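Local coordinates for virulence protein STM3117 (Salmonella enterica subsp. enterica serovar Typhimurium, PDB 3HUH), which promotes replication of the bacterium inside host macrophages and may take part in the biosynthesis and modification of cell-wall peptidoglycan, at residues Ile128-Arg131 and Leu137-Ile140. Sequence-based numbering, arbitrary orientation.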
ATOM      1  N   ILE A 128      -7.547  -8.772 -12.469  1.00 18.61           N
ATOM      2  CA  ILE A 128      -8.026  -7.875 -13.505  1.00 20.31           C
ATOM      3  C   ILE A 128      -7.356  -6.550 -13.139  1.00 20.56           C
ATOM      4  O   ILE A 128      -7.286  -6.195 -11.961  1.00 21.61           O
ATOM      5  CB  ILE A 128      -9.569  -7.747 -13.476  1.00 22.78           C
ATOM      6  CG1 ILE A 128     -10.048  -6.964 -14.701  1.00 24.73           C
ATOM      7  CG2 ILE A 128     -10.021  -7.090 -12.190  1.00 24.42           C
ATOM      8  CD1 ILE A 128      -9.777  -7.678 -16.015  1.00 26.01           C
ATOM      9  N   TYR A 129      -6.832  -5.837 -14.133  1.00 19.76           N
ATOM     10  CA  TYR A 129      -6.148  -4.572 -13.883  1.00 19.64           C
ATOM     11  C   TYR A 129      -6.849  -3.376 -14.497  1.00 20.82           C
ATOM     12  O   TYR A 129      -7.289  -3.426 -15.647  1.00 19.72           O
ATOM     13  CB  TYR A 129      -4.733  -4.595 -14.463  1.00 20.10           C
ATOM     14  CG  TYR A 129      -3.788  -5.623 -13.892  1.00 19.32           C
ATOM     15  CD1 TYR A 129      -2.831  -5.262 -12.942  1.00 19.79           C
ATOM     16  CD2 TYR A 129      -3.805  -6.940 -14.346  1.00 19.41           C
ATOM     17  CE1 TYR A 129      -1.903  -6.187 -12.468  1.00 21.86           C
ATOM     18  CE2 TYR A 129      -2.883  -7.873 -13.879  1.00 20.97           C
ATOM     19  CZ  TYR A 129      -1.933  -7.489 -12.943  1.00 22.26           C
ATOM     20  OH  TYR A 129      -0.995  -8.394 -12.507  1.00 23.75           O
ATOM     21  N   ILE A 130      -6.944  -2.301 -13.723  1.00 18.83           N
ATOM     22  CA  ILE A 130      -7.529  -1.048 -14.199  1.00 18.69           C
ATOM     23  C   ILE A 130      -6.658   0.068 -13.638  1.00 18.24           C
ATOM     24  O   ILE A 130      -5.700  -0.188 -12.903  1.00 17.46           O
ATOM     25  CB  ILE A 130      -8.993  -0.844 -13.720  1.00 18.91           C
ATOM     26  CG1 ILE A 130      -9.066  -0.873 -12.189  1.00 20.29           C
ATOM     27  CG2 ILE A 130      -9.892  -1.913 -14.328  1.00 19.31           C
ATOM     28  CD1 ILE A 130     -10.443  -0.607 -11.632  1.00 20.16           C
ATOM     29  N   ARG A 131      -6.967   1.306 -13.995  1.00 19.60           N
ATOM     30  CA  ARG A 131      -6.203   2.433 -13.490  1.00 20.11           C
ATOM     31  C   ARG A 131      -7.128   3.442 -12.852  1.00 19.28           C
ATOM     32  O   ARG A 131      -8.266   3.619 -13.295  1.00 20.21           O
ATOM     33  CB  ARG A 131      -5.421   3.117 -14.611  1.00 22.51           C
ATOM     34  CG  ARG A 131      -4.234   2.314 -15.095  1.00 23.58           C
ATOM     35  CD  ARG A 131      -3.365   3.103 -16.051  1.00 24.84           C
ATOM     36  NE  ARG A 131      -2.350   2.236 -16.643  1.00 23.63           N
ATOM     37  CZ  ARG A 131      -1.295   1.758 -15.995  1.00 25.44           C
ATOM     38  NH1 ARG A 131      -1.093   2.070 -14.719  1.00 24.75           N
ATOM     39  NH2 ARG A 131      -0.452   0.944 -16.617  1.00 25.52           N
ATOM     40  N   LEU A 137      -1.914   1.856 -10.799  1.00 16.51           N
ATOM     41  CA  LEU A 137      -2.358   0.559 -11.292  1.00 17.12           C
ATOM     42  C   LEU A 137      -3.103  -0.146 -10.167  1.00 17.12           C
ATOM     43  O   LEU A 137      -2.574  -0.305  -9.059  1.00 19.16           O
ATOM     44  CB  LEU A 137      -1.166  -0.287 -11.738  1.00 15.78           C
ATOM     45  CG  LEU A 137      -1.526  -1.647 -12.349  1.00 17.95           C
ATOM     46  CD1 LEU A 137      -2.289  -1.451 -13.659  1.00 20.13           C
ATOM     47  CD2 LEU A 137      -0.258  -2.444 -12.580  1.00 18.06           C
ATOM     48  N   ILE A 138      -4.334  -0.553 -10.452  1.00 16.80           N
ATOM     49  CA  ILE A 138      -5.152  -1.242  -9.466  1.00 17.30           C
ATOM     50  C   ILE A 138      -5.440  -2.654  -9.955  1.00 17.70           C
ATOM     51  O   ILE A 138      -6.060  -2.851 -10.998  1.00 18.70           O
ATOM     52  CB  ILE A 138      -6.484  -0.504  -9.230  1.00 17.90           C
ATOM     53  CG1 ILE A 138      -6.211   0.952  -8.830  1.00 18.51           C
ATOM     54  CG2 ILE A 138      -7.292  -1.227  -8.162  1.00 18.47           C
ATOM     55  CD1 ILE A 138      -5.335   1.121  -7.597  1.00 18.77           C
ATOM     56  N   GLU A 139      -4.964  -3.627  -9.188  1.00 16.54           N
ATOM     57  CA  GLU A 139      -5.136  -5.037  -9.494  1.00 17.23           C
ATOM     58  C   GLU A 139      -6.231  -5.555  -8.566  1.00 16.84           C
ATOM     59  O   GLU A 139      -6.076  -5.526  -7.348  1.00 17.86           O
ATOM     60  CB  GLU A 139      -3.812  -5.776  -9.236  1.00 18.53           C
ATOM     61  CG  GLU A 139      -3.801  -7.263  -9.595  1.00 19.57           C
ATOM     62  CD  GLU A 139      -2.483  -7.955  -9.243  1.00 22.12           C
ATOM     63  OE1 GLU A 139      -1.521  -7.258  -8.852  1.00 23.31           O
ATOM     64  OE2 GLU A 139      -2.403  -9.202  -9.361  1.00 20.50           O
ATOM     65  N   ILE A 140      -7.350  -5.991  -9.138  1.00 16.52           N
ATOM     66  CA  ILE A 140      -8.453  -6.531  -8.341  1.00 17.35           C
ATOM     67  C   ILE A 140      -8.405  -8.040  -8.550  1.00 18.45           C
ATOM     68  O   ILE A 140      -8.493  -8.523  -9.685  1.00 17.90           O
ATOM     69  CB  ILE A 140      -9.808  -5.956  -8.790  1.00 18.05           C
ATOM     70  CG1 ILE A 140      -9.782  -4.431  -8.652  1.00 19.35           C
ATOM     71  CG2 ILE A 140     -10.920  -6.518  -7.923  1.00 17.79           C
ATOM     72  CD1 ILE A 140     -10.937  -3.719  -9.313  1.00 19.86           C
TER
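Ile-128 and Ile-130 are paired by backbone hydrogen bonds with Ile-140 and Ile-138 in the antiparallel hairpin formed by the last two strands, 123-131 and 137-142, of a beta-alpha-beta-beta-beta VOC (glyoxalase/dioxygenase) module, a four-stranded mixed sheet with one helix. Each of the two hydrogen-bonded pairs closes a ring of two bonds: Ile-128 N to Ile-140 O at 3.0 Å and Ile-140 N back to Ile-128 O, then Ile-130 N to Ile-138 O, answered by Ile-138 N to Ile-130 O, which is 2.8 Å long and nearly straight at 169°. Between them, Tyr-129 CA and Glu-139 CA turn C-H groups to the carbonyls of Ile-138 and Ile-128.

The four isoleucines share one face, where branched, apolar side chains suit both the extended backbone and the buried layer against helices 97-106 and 34-43. Ile-128 CG2 lies against Ile-140 CB at 3.6 Å. Ile-130 has CG1 between its backbone N and carbonyl carbon (chi1 58°), and CD1 thereby reaches diagonally to Ile-140 CD1, 3.9 Å away.

The other face is amphipathic and meets the second subunit. Leu-137 sits between two flat groups: its CD2 packs obliquely on Tyr-129 CD1 at 3.8 Å, while CD1 lies over one face of the Arg-131 guanidinium, whose NH2 hydrogen-bonds Lys-78 O of the second subunit. Glu-139, extended and alongside Tyr-129, gives its aliphatic part to the ring and its carboxylate to Ser-127 OG; the phenol is held instead by Arg-118 NE. Ring and carboxylate planes are 24° apart, and a CH-pi contact brings Glu-139 CG over the Tyr-129 ring, 4.0 Å from the centroid and displaced toward CE1.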